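Local coordinates for putative ATP-grasp superfamily protein (Archaeoglobus fulgidus, PDB 3DF7) that is of unknown function but probably binds ATP and a metal ion, as a putative member of the ATP-grasp superfamily, at residues L25-S30 against N246-T251; I75-D80 against Y85-K90; D153-P156 against I160-E163. All blocks are in the same frame, centred on the assembly; numbering follows the deposited sequence.

Interaction 1 (L25-S30 against N246-T251); sequences LAMFKS and NARLTT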
loop_
_atom_site.group_PDB
_atom_site.type_symbol
_atom_site.label_atom_id
_atom_site.label_comp_id
_atom_site.label_asym_id
_atom_site.label_seq_id
_atom_site.Cartn_x
_atom_site.Cartn_y
_atom_site.Cartn_z
ATOM N N LEU A 25 11.396 -2.224 -1.100
ATOM C CA LEU A 25 12.360 -2.065 -2.182
ATOM C C LEU A 25 11.679 -2.262 -3.535
ATOM O O LEU A 25 11.948 -1.534 -4.486
ATOM C CB LEU A 25 13.504 -3.069 -2.027
ATOM C CG LEU A 25 14.523 -3.102 -3.169
ATOM C CD1 LEU A 25 15.177 -1.729 -3.335
ATOM C CD2 LEU A 25 15.575 -4.160 -2.876
ATOM N N ALA A 26 10.799 -3.256 -3.609
ATOM C CA ALA A 26 10.076 -3.550 -4.841
ATOM C C ALA A 26 9.189 -2.374 -5.230
ATOM O O ALA A 26 9.119 -1.986 -6.402
ATOM C CB ALA A 26 9.236 -4.809 -4.664
HETATM N N MSE A 27 8.510 -1.796 -4.246
HETATM C CA MSE A 27 7.647 -0.662 -4.522
HETATM C C MSE A 27 8.455 0.551 -4.968
HETATM O O MSE A 27 8.043 1.269 -5.876
HETATM C CB MSE A 27 6.805 -0.297 -3.293
HETATM C CG MSE A 27 5.623 -1.233 -3.054
HETATM SE SE MSE A 27 4.458 -0.631 -1.623
HETATM C CE MSE A 27 5.265 -1.620 -0.182
ATOM N N PHE A 28 9.594 0.793 -4.322
ATOM C CA PHE A 28 10.421 1.938 -4.702
ATOM C C PHE A 28 10.917 1.775 -6.137
ATOM O O PHE A 28 10.866 2.712 -6.935
ATOM C CB PHE A 28 11.632 2.082 -3.772
ATOM C CG PHE A 28 12.480 3.291 -4.067
ATOM C CD1 PHE A 28 12.127 4.544 -3.575
ATOM C CD2 PHE A 28 13.613 3.181 -4.866
ATOM C CE1 PHE A 28 12.893 5.674 -3.873
ATOM C CE2 PHE A 28 14.388 4.306 -5.173
ATOM C CZ PHE A 28 14.024 5.555 -4.673
ATOM N N LYS A 29 11.413 0.582 -6.459
ATOM C CA LYS A 29 11.910 0.302 -7.805
ATOM C C LYS A 29 10.785 0.525 -8.814
ATOM O O LYS A 29 10.964 1.201 -9.833
ATOM C CB LYS A 29 12.410 -1.148 -7.889
ATOM C CG LYS A 29 12.970 -1.552 -9.250
ATOM C CD LYS A 29 13.263 -3.051 -9.293
ATOM C CE LYS A 29 13.988 -3.459 -10.566
ATOM N NZ LYS A 29 13.297 -2.973 -11.792
ATOM N N SER A 30 9.617 -0.031 -8.510
ATOM C CA SER A 30 8.461 0.096 -9.385
ATOM C C SER A 30 8.036 1.554 -9.554
ATOM O O SER A 30 7.710 1.986 -10.661
ATOM C CB SER A 30 7.293 -0.733 -8.835
ATOM O OG SER A 30 6.136 -0.562 -9.632
ATOM N N ASN A 246 -5.000 1.606 2.986
ATOM C CA ASN A 246 -3.598 1.992 2.934
ATOM C C ASN A 246 -3.499 3.228 2.057
ATOM O O ASN A 246 -3.643 3.146 0.835
ATOM C CB ASN A 246 -2.755 0.859 2.347
ATOM C CG ASN A 246 -2.779 -0.386 3.210
ATOM O OD1 ASN A 246 -2.269 -0.389 4.333
ATOM N ND2 ASN A 246 -3.380 -1.449 2.695
ATOM N N ALA A 247 -3.288 4.378 2.691
ATOM C CA ALA A 247 -3.185 5.641 1.971
ATOM C C ALA A 247 -1.750 5.807 1.488
ATOM O O ALA A 247 -1.063 6.750 1.864
ATOM C CB ALA A 247 -3.579 6.799 2.887
ATOM N N ARG A 248 -1.319 4.875 0.645
ATOM C CA ARG A 248 0.036 4.857 0.107
ATOM C C ARG A 248 0.099 3.724 -0.901
ATOM O O ARG A 248 -0.807 2.895 -0.966
ATOM C CB ARG A 248 1.036 4.541 1.220
ATOM C CG ARG A 248 0.722 3.213 1.923
ATOM C CD ARG A 248 1.867 2.725 2.801
ATOM N NE ARG A 248 1.494 1.558 3.606
ATOM C CZ ARG A 248 1.461 0.303 3.170
ATOM N NH1 ARG A 248 1.781 0.012 1.914
ATOM N NH2 ARG A 248 1.113 -0.672 3.998
ATOM N N LEU A 249 1.179 3.667 -1.671
ATOM C CA LEU A 249 1.345 2.581 -2.626
ATOM C C LEU A 249 1.327 1.268 -1.853
ATOM O O LEU A 249 1.750 1.221 -0.697
ATOM C CB LEU A 249 2.686 2.694 -3.345
ATOM C CG LEU A 249 2.901 3.879 -4.282
ATOM C CD1 LEU A 249 4.208 3.684 -5.050
ATOM C CD2 LEU A 249 1.739 3.984 -5.247
ATOM N N THR A 250 0.824 0.210 -2.484
ATOM C CA THR A 250 0.790 -1.111 -1.868
ATOM C C THR A 250 1.507 -2.063 -2.823
ATOM O O THR A 250 1.598 -1.795 -4.025
ATOM C CB THR A 250 -0.663 -1.588 -1.585
ATOM O OG1 THR A 250 -1.420 -1.590 -2.796
ATOM C CG2 THR A 250 -1.333 -0.671 -0.562
ATOM N N THR A 251 2.020 -3.167 -2.287
ATOM C CA THR A 251 2.791 -4.131 -3.069
ATOM C C THR A 251 2.245 -4.577 -4.432
ATOM O O THR A 251 3.013 -4.725 -5.390
ATOM C CB THR A 251 3.114 -5.377 -2.211
ATOM O OG1 THR A 251 3.683 -4.952 -0.963
ATOM C CG2 THR A 251 4.121 -6.276 -2.921
#
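Met27, present as selenomethionine, lies against the backbone of Leu249, Thr250 and Thr251, a worked example of one flexible side chain joining a helix to a loop more than two hundred residues away. Along helix 18-35 the first residues of the segment find packing partners elsewhere: Leu25 packs on Val292 and Val294 of strand 292-294, and Ala26 on Val292. Met27 then points its CB at the loop. With CG anti to its own carbonyl carbon (chi1 -77°) and the next torsion extended, the side chain runs outward until SE is 3.4 Å from Leu249 O and 3.5 Å from Thr250 C. A bend at chi3 (-93°) then swings CE round to Thr251, 3.8 Å from its OG1, and the Met27 and Thr251 side chains cross nearly perpendicularly. On the apolar side, SE also touches Leu249 CB at 4.1 Å.

The loop follows strand 240-246, an edge strand of the large antiparallel sheet of the ATP-grasp domain, and leaves it through an inverse gamma turn centred on Ala247. Contacts across to the helix are van der Waals, without a hydrogen bond. The carbonyl that SE approaches is held from within the loop: Arg248 NH1 donates to Leu249 O at 2.9 Å, in the carbonyl plane but bent at the hydrogen (137°). Arg248 is itself fixed by a salt bridge from NE to Glu79, while Met27 CE meets its guanidinium obliquely. Thr251 OG1 hydrogen-bonds to Glu23, one turn earlier on the helix, adding a polar tie beside the Met27 methyl. An acetate ion, probably from the crystallisation liquor, sits about 4 Å from the Met27 side chain. Past Met27 the helix turns Phe28 away, edge-to-face with Phe53, and Lys29 pairs with Asp33.

Interaction 2 (I75-D80 against Y85-K90); sequences IIAPED and YTLTKK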
loop_
_atom_site.group_PDB
_atom_site.type_symbol
_atom_site.label_atom_id
_atom_site.label_comp_id
_atom_site.label_asym_id
_atom_site.label_seq_id
_atom_site.Cartn_x
_atom_site.Cartn_y
_atom_site.Cartn_z
ATOM N N ILE A 75 5.680 9.827 -0.718
ATOM C CA ILE A 75 6.290 9.096 0.374
ATOM C C ILE A 75 5.603 7.756 0.591
ATOM O O ILE A 75 4.384 7.675 0.727
ATOM C CB ILE A 75 6.270 9.953 1.668
ATOM C CG1 ILE A 75 7.283 11.101 1.516
ATOM C CG2 ILE A 75 6.577 9.091 2.897
ATOM C CD1 ILE A 75 7.287 12.102 2.646
ATOM N N ILE A 76 6.408 6.701 0.586
ATOM C CA ILE A 76 5.921 5.350 0.800
ATOM C C ILE A 76 6.577 4.878 2.091
ATOM O O ILE A 76 7.802 4.770 2.166
ATOM C CB ILE A 76 6.354 4.405 -0.330
ATOM C CG1 ILE A 76 5.962 4.985 -1.691
ATOM C CG2 ILE A 76 5.701 3.047 -0.134
ATOM C CD1 ILE A 76 6.714 4.354 -2.854
ATOM N N ALA A 77 5.772 4.604 3.106
ATOM C CA ALA A 77 6.317 4.147 4.377
ATOM C C ALA A 77 5.248 3.442 5.193
ATOM O O ALA A 77 4.054 3.650 4.986
ATOM C CB ALA A 77 6.875 5.330 5.161
ATOM N N PRO A 78 5.667 2.588 6.133
ATOM C CA PRO A 78 4.682 1.884 6.954
ATOM C C PRO A 78 3.872 2.841 7.833
ATOM O O PRO A 78 4.369 3.887 8.261
ATOM C CB PRO A 78 5.538 0.905 7.762
ATOM C CG PRO A 78 6.898 1.557 7.793
ATOM C CD PRO A 78 7.031 2.103 6.402
ATOM N N GLU A 79 2.612 2.500 8.078
ATOM C CA GLU A 79 1.769 3.338 8.925
ATOM C C GLU A 79 2.239 3.218 10.374
ATOM O O GLU A 79 2.031 4.122 11.186
ATOM C CB GLU A 79 0.304 2.907 8.815
ATOM C CG GLU A 79 -0.352 3.292 7.494
ATOM C CD GLU A 79 -0.227 2.226 6.412
ATOM O OE1 GLU A 79 0.686 1.375 6.481
ATOM O OE2 GLU A 79 -1.048 2.256 5.472
ATOM N N ASP A 80 2.886 2.093 10.672
ATOM C CA ASP A 80 3.404 1.775 12.005
ATOM C C ASP A 80 3.892 2.968 12.805
ATOM O O ASP A 80 4.710 3.756 12.329
ATOM C CB ASP A 80 4.551 0.768 11.894
ATOM C CG ASP A 80 4.110 -0.554 11.308
ATOM O OD1 ASP A 80 3.478 -0.544 10.232
ATOM O OD2 ASP A 80 4.401 -1.601 11.924
ATOM N N TYR A 85 2.511 8.938 8.638
ATOM C CA TYR A 85 1.885 10.196 9.018
ATOM C C TYR A 85 2.904 11.321 9.225
ATOM O O TYR A 85 2.807 12.380 8.595
ATOM C CB TYR A 85 1.073 10.008 10.305
ATOM C CG TYR A 85 0.620 11.309 10.929
ATOM C CD1 TYR A 85 -0.441 12.034 10.390
ATOM C CD2 TYR A 85 1.285 11.838 12.035
ATOM C CE1 TYR A 85 -0.829 13.259 10.934
ATOM C CE2 TYR A 85 0.909 13.059 12.586
ATOM C CZ TYR A 85 -0.147 13.764 12.031
ATOM O OH TYR A 85 -0.516 14.976 12.567
ATOM N N THR A 86 3.885 11.090 10.094
ATOM C CA THR A 86 4.877 12.121 10.384
ATOM C C THR A 86 5.722 12.515 9.178
ATOM O O THR A 86 6.001 13.698 8.970
ATOM C CB THR A 86 5.797 11.700 11.556
ATOM O OG1 THR A 86 6.569 10.550 11.189
ATOM C CG2 THR A 86 4.957 11.362 12.774
ATOM N N LEU A 87 6.111 11.533 8.370
ATOM C CA LEU A 87 6.916 11.820 7.192
ATOM C C LEU A 87 6.130 12.671 6.204
ATOM O O LEU A 87 6.653 13.641 5.647
ATOM C CB LEU A 87 7.368 10.520 6.524
ATOM C CG LEU A 87 8.381 9.689 7.318
ATOM C CD1 LEU A 87 8.588 8.347 6.638
ATOM C CD2 LEU A 87 9.699 10.445 7.426
ATOM N N THR A 88 4.867 12.317 5.997
ATOM C CA THR A 88 4.024 13.059 5.067
ATOM C C THR A 88 3.748 14.473 5.569
ATOM O O THR A 88 3.828 15.439 4.808
ATOM C CB THR A 88 2.682 12.339 4.838
ATOM O OG1 THR A 88 2.932 11.006 4.371
ATOM C CG2 THR A 88 1.854 13.085 3.799
ATOM N N LYS A 89 3.427 14.592 6.852
ATOM C CA LYS A 89 3.138 15.893 7.449
ATOM C C LYS A 89 4.335 16.828 7.281
ATOM O O LYS A 89 4.175 18.027 7.044
ATOM C CB LYS A 89 2.811 15.720 8.934
ATOM C CG LYS A 89 2.320 16.987 9.621
ATOM C CD LYS A 89 1.984 16.709 11.077
ATOM C CE LYS A 89 1.515 17.968 11.787
ATOM N NZ LYS A 89 1.259 17.700 13.225
ATOM N N LYS A 90 5.532 16.268 7.402
ATOM C CA LYS A 90 6.765 17.032 7.256
ATOM C C LYS A 90 6.930 17.489 5.810
ATOM O O LYS A 90 7.248 18.648 5.546
ATOM C CB LYS A 90 7.965 16.172 7.672
ATOM C CG LYS A 90 9.324 16.822 7.437
ATOM C CD LYS A 90 10.460 15.927 7.920
ATOM C CE LYS A 90 11.818 16.559 7.657
ATOM N NZ LYS A 90 12.923 15.748 8.241
HETATM O O HOH W 1 2.362 9.693 1.749
HETATM O O HOH W 2 1.240 6.557 9.868
#
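Ile75 lies roughly at right angles to Leu87 where strand 72-76 faces helix 83-92, and how the branches of each are used explains most of the contact. In Ile75, CG2 stands anti to the backbone N and CG1 anti to the carbonyl carbon (chi1 -71°), so the two branches reach the helix at different points. Ile75 CG2 meets Leu87 CB at 4.0 Å. The longer branch, extended at its second torsion, lays Ile75 CD1 against the helix backbone, 3.4 Å from Leu87 O. Leu87 in turn spans two strand-side residues: while its CB rests on Ile75, Leu87 CD1 lies 3.8 Å from Ala77 CB. Ala77, just past the end of the strand, contributes its single methyl group, which like the CB of Ile75 points toward the helix.

Beside this apolar patch, two waters bridge polar groups of strand, loop and helix. One donates to Ile75 O and to Thr88 OG1, each at 3.0 Å; that hydroxyl is also hydrogen-bonded to Leu84 O, a turn back in the helix, so Thr88 is oriented by its own helix as well as by the water. The second water accepts from Tyr85 N at 3.0 Å and donates to Glu79 O at 2.9 Å. It thereby serves an amide of the first helical turn and ties it to the loop that leads away from the strand.

Together the strand, the loop and the helix form the first part of a beta-alpha-beta unit completed by strand 96-97, whose strands belong to a four-stranded parallel sheet, consistent with the Rossmann-like pre-ATP-grasp domain. Helix 83-92 covers one face of strand 72-76, with Leu84 and Ala91 also packing on Ile75, and helix 102-108 closes over Thr88 through Ile105; Ile76, pointing away, packs on Leu249.

Interaction 3 (D153-P156 against I160-E163); sequences DEVP and IAQE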
loop_
_atom_site.group_PDB
_atom_site.type_symbol
_atom_site.label_atom_id
_atom_site.label_comp_id
_atom_site.label_asym_id
_atom_site.label_seq_id
_atom_site.Cartn_x
_atom_site.Cartn_y
_atom_site.Cartn_z
ATOM N N ASP A 153 -7.023 -14.611 23.496
ATOM C CA ASP A 153 -8.176 -14.539 24.378
ATOM C C ASP A 153 -8.368 -13.116 24.880
ATOM O O ASP A 153 -9.495 -12.674 25.088
ATOM C CB ASP A 153 -7.999 -15.492 25.559
ATOM C CG ASP A 153 -7.860 -16.935 25.121
ATOM O OD1 ASP A 153 -6.865 -17.257 24.438
ATOM O OD2 ASP A 153 -8.749 -17.744 25.449
ATOM N N GLU A 154 -7.267 -12.394 25.061
ATOM C CA GLU A 154 -7.339 -11.018 25.540
ATOM C C GLU A 154 -6.823 -10.024 24.506
ATOM O O GLU A 154 -6.133 -10.394 23.557
ATOM C CB GLU A 154 -6.532 -10.866 26.831
ATOM C CG GLU A 154 -7.039 -11.711 27.990
ATOM C CD GLU A 154 -8.481 -11.402 28.355
ATOM O OE1 GLU A 154 -8.799 -10.220 28.596
ATOM O OE2 GLU A 154 -9.298 -12.345 28.402
ATOM N N VAL A 155 -7.174 -8.757 24.691
ATOM C CA VAL A 155 -6.722 -7.708 23.788
ATOM C C VAL A 155 -5.660 -6.887 24.513
ATOM O O VAL A 155 -5.965 -6.145 25.445
ATOM C CB VAL A 155 -7.872 -6.764 23.384
ATOM C CG1 VAL A 155 -7.347 -5.699 22.423
ATOM C CG2 VAL A 155 -9.004 -7.561 22.745
ATOM N N PRO A 156 -4.392 -7.016 24.101
ATOM C CA PRO A 156 -3.342 -6.244 24.772
ATOM C C PRO A 156 -3.464 -4.750 24.482
ATOM O O PRO A 156 -4.074 -4.350 23.487
ATOM C CB PRO A 156 -2.060 -6.844 24.204
ATOM C CG PRO A 156 -2.464 -7.232 22.822
ATOM C CD PRO A 156 -3.826 -7.862 23.036
ATOM N N ILE A 160 -6.537 -3.879 18.818
ATOM C CA ILE A 160 -7.984 -3.850 18.690
ATOM C C ILE A 160 -8.396 -5.296 18.482
ATOM O O ILE A 160 -7.575 -6.138 18.105
ATOM C CB ILE A 160 -8.484 -3.037 17.462
ATOM C CG1 ILE A 160 -7.935 -3.644 16.168
ATOM C CG2 ILE A 160 -8.100 -1.580 17.606
ATOM C CD1 ILE A 160 -8.680 -3.192 14.921
ATOM N N ALA A 161 -9.659 -5.584 18.759
ATOM C CA ALA A 161 -10.206 -6.910 18.550
ATOM C C ALA A 161 -11.056 -6.718 17.305
ATOM O O ALA A 161 -11.748 -5.706 17.182
ATOM C CB ALA A 161 -11.083 -7.321 19.734
ATOM N N GLN A 162 -10.994 -7.658 16.371
ATOM C CA GLN A 162 -11.790 -7.522 15.164
ATOM C C GLN A 162 -12.316 -8.843 14.652
ATOM O O GLN A 162 -11.572 -9.812 14.486
ATOM C CB GLN A 162 -10.994 -6.826 14.058
ATOM C CG GLN A 162 -11.837 -6.518 12.822
ATOM C CD GLN A 162 -11.127 -5.610 11.839
ATOM O OE1 GLN A 162 -10.192 -6.023 11.152
ATOM N NE2 GLN A 162 -11.565 -4.357 11.774
ATOM N N GLU A 163 -13.621 -8.861 14.409
ATOM C CA GLU A 163 -14.309 -10.035 13.898
ATOM C C GLU A 163 -13.571 -10.611 12.697
ATOM O O GLU A 163 -13.162 -9.881 11.791
ATOM C CB GLU A 163 -15.745 -9.648 13.510
ATOM C CG GLU A 163 -16.441 -10.616 12.553
ATOM C CD GLU A 163 -17.843 -10.168 12.182
ATOM O OE1 GLU A 163 -18.081 -8.946 12.109
ATOM O OE2 GLU A 163 -18.706 -11.035 11.947
#
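Val155 buries the most surface here, its two methyl groups set against Ala161 and Ile160 at the start of strand 159-163. Its first torsion divides the work: with CG1 anti to the backbone N (chi1 -179°) and CG2 anti to the carbonyl carbon, each methyl finds a different target. Val155 CG2 lies 3.7 Å from Ala161 CB, the single apolar side-chain pair across the contact. Val155 CG1 comes up to the strand backbone instead, 4.1 Å from both Ile160 C and Ile160 N. The CA atoms of Val155 and Ala161 stand 6.3 Å apart. No hydrogen bond links the two segments, and the loop adds no further strand to the sheet along this line.

The strand is the central one of a three-stranded antiparallel sheet, flanked by strands 127-128 and 136-140, probably part of one of the two lobes between which ATP-grasp proteins hold the nucleotide. Within the sheet Ile160 pairs by backbone hydrogen bonds with Lys139 and Ala161 with Ser128, so the residues that receive Val155 are held from both neighbouring strands. The loop that carries Val155 follows strand 136-140 and contains an unmodelled gap at residues 145-148, which suggests mobility earlier in that connection.

Ile160 contributes through its backbone rather than its side chain: its CB points away from the loop, and the side chain packs on Lys111 and Trp112 of helix 111-118. Ala161 also touches Phe136, while Val155 lies on Pro131 and Pro156 rests on Ile138.

How the interactions relate
Interactions 1 and 2 lie close together, their centres about 13 Å apart, and touch directly through 75-80 and 246-251, where Arg248 CD also comes within 3.2 Å of Ala77 O. The loop after the ATP-grasp strand 240-246 is therefore wedged between helix 18-35 and the end of parallel strand 72-76, joining the two domains. Interaction 3 stands apart, with its centre about 29 Å from that of interaction 1 and 26 Å from that of interaction 2, in the three-stranded antiparallel sheet. Along the chain, interaction 1 encloses the other two, and interaction 2 closes before interaction 3 opens. Interaction 1 thus brings together segments more than 200 residues apart, while interaction 3 is local to its sheet.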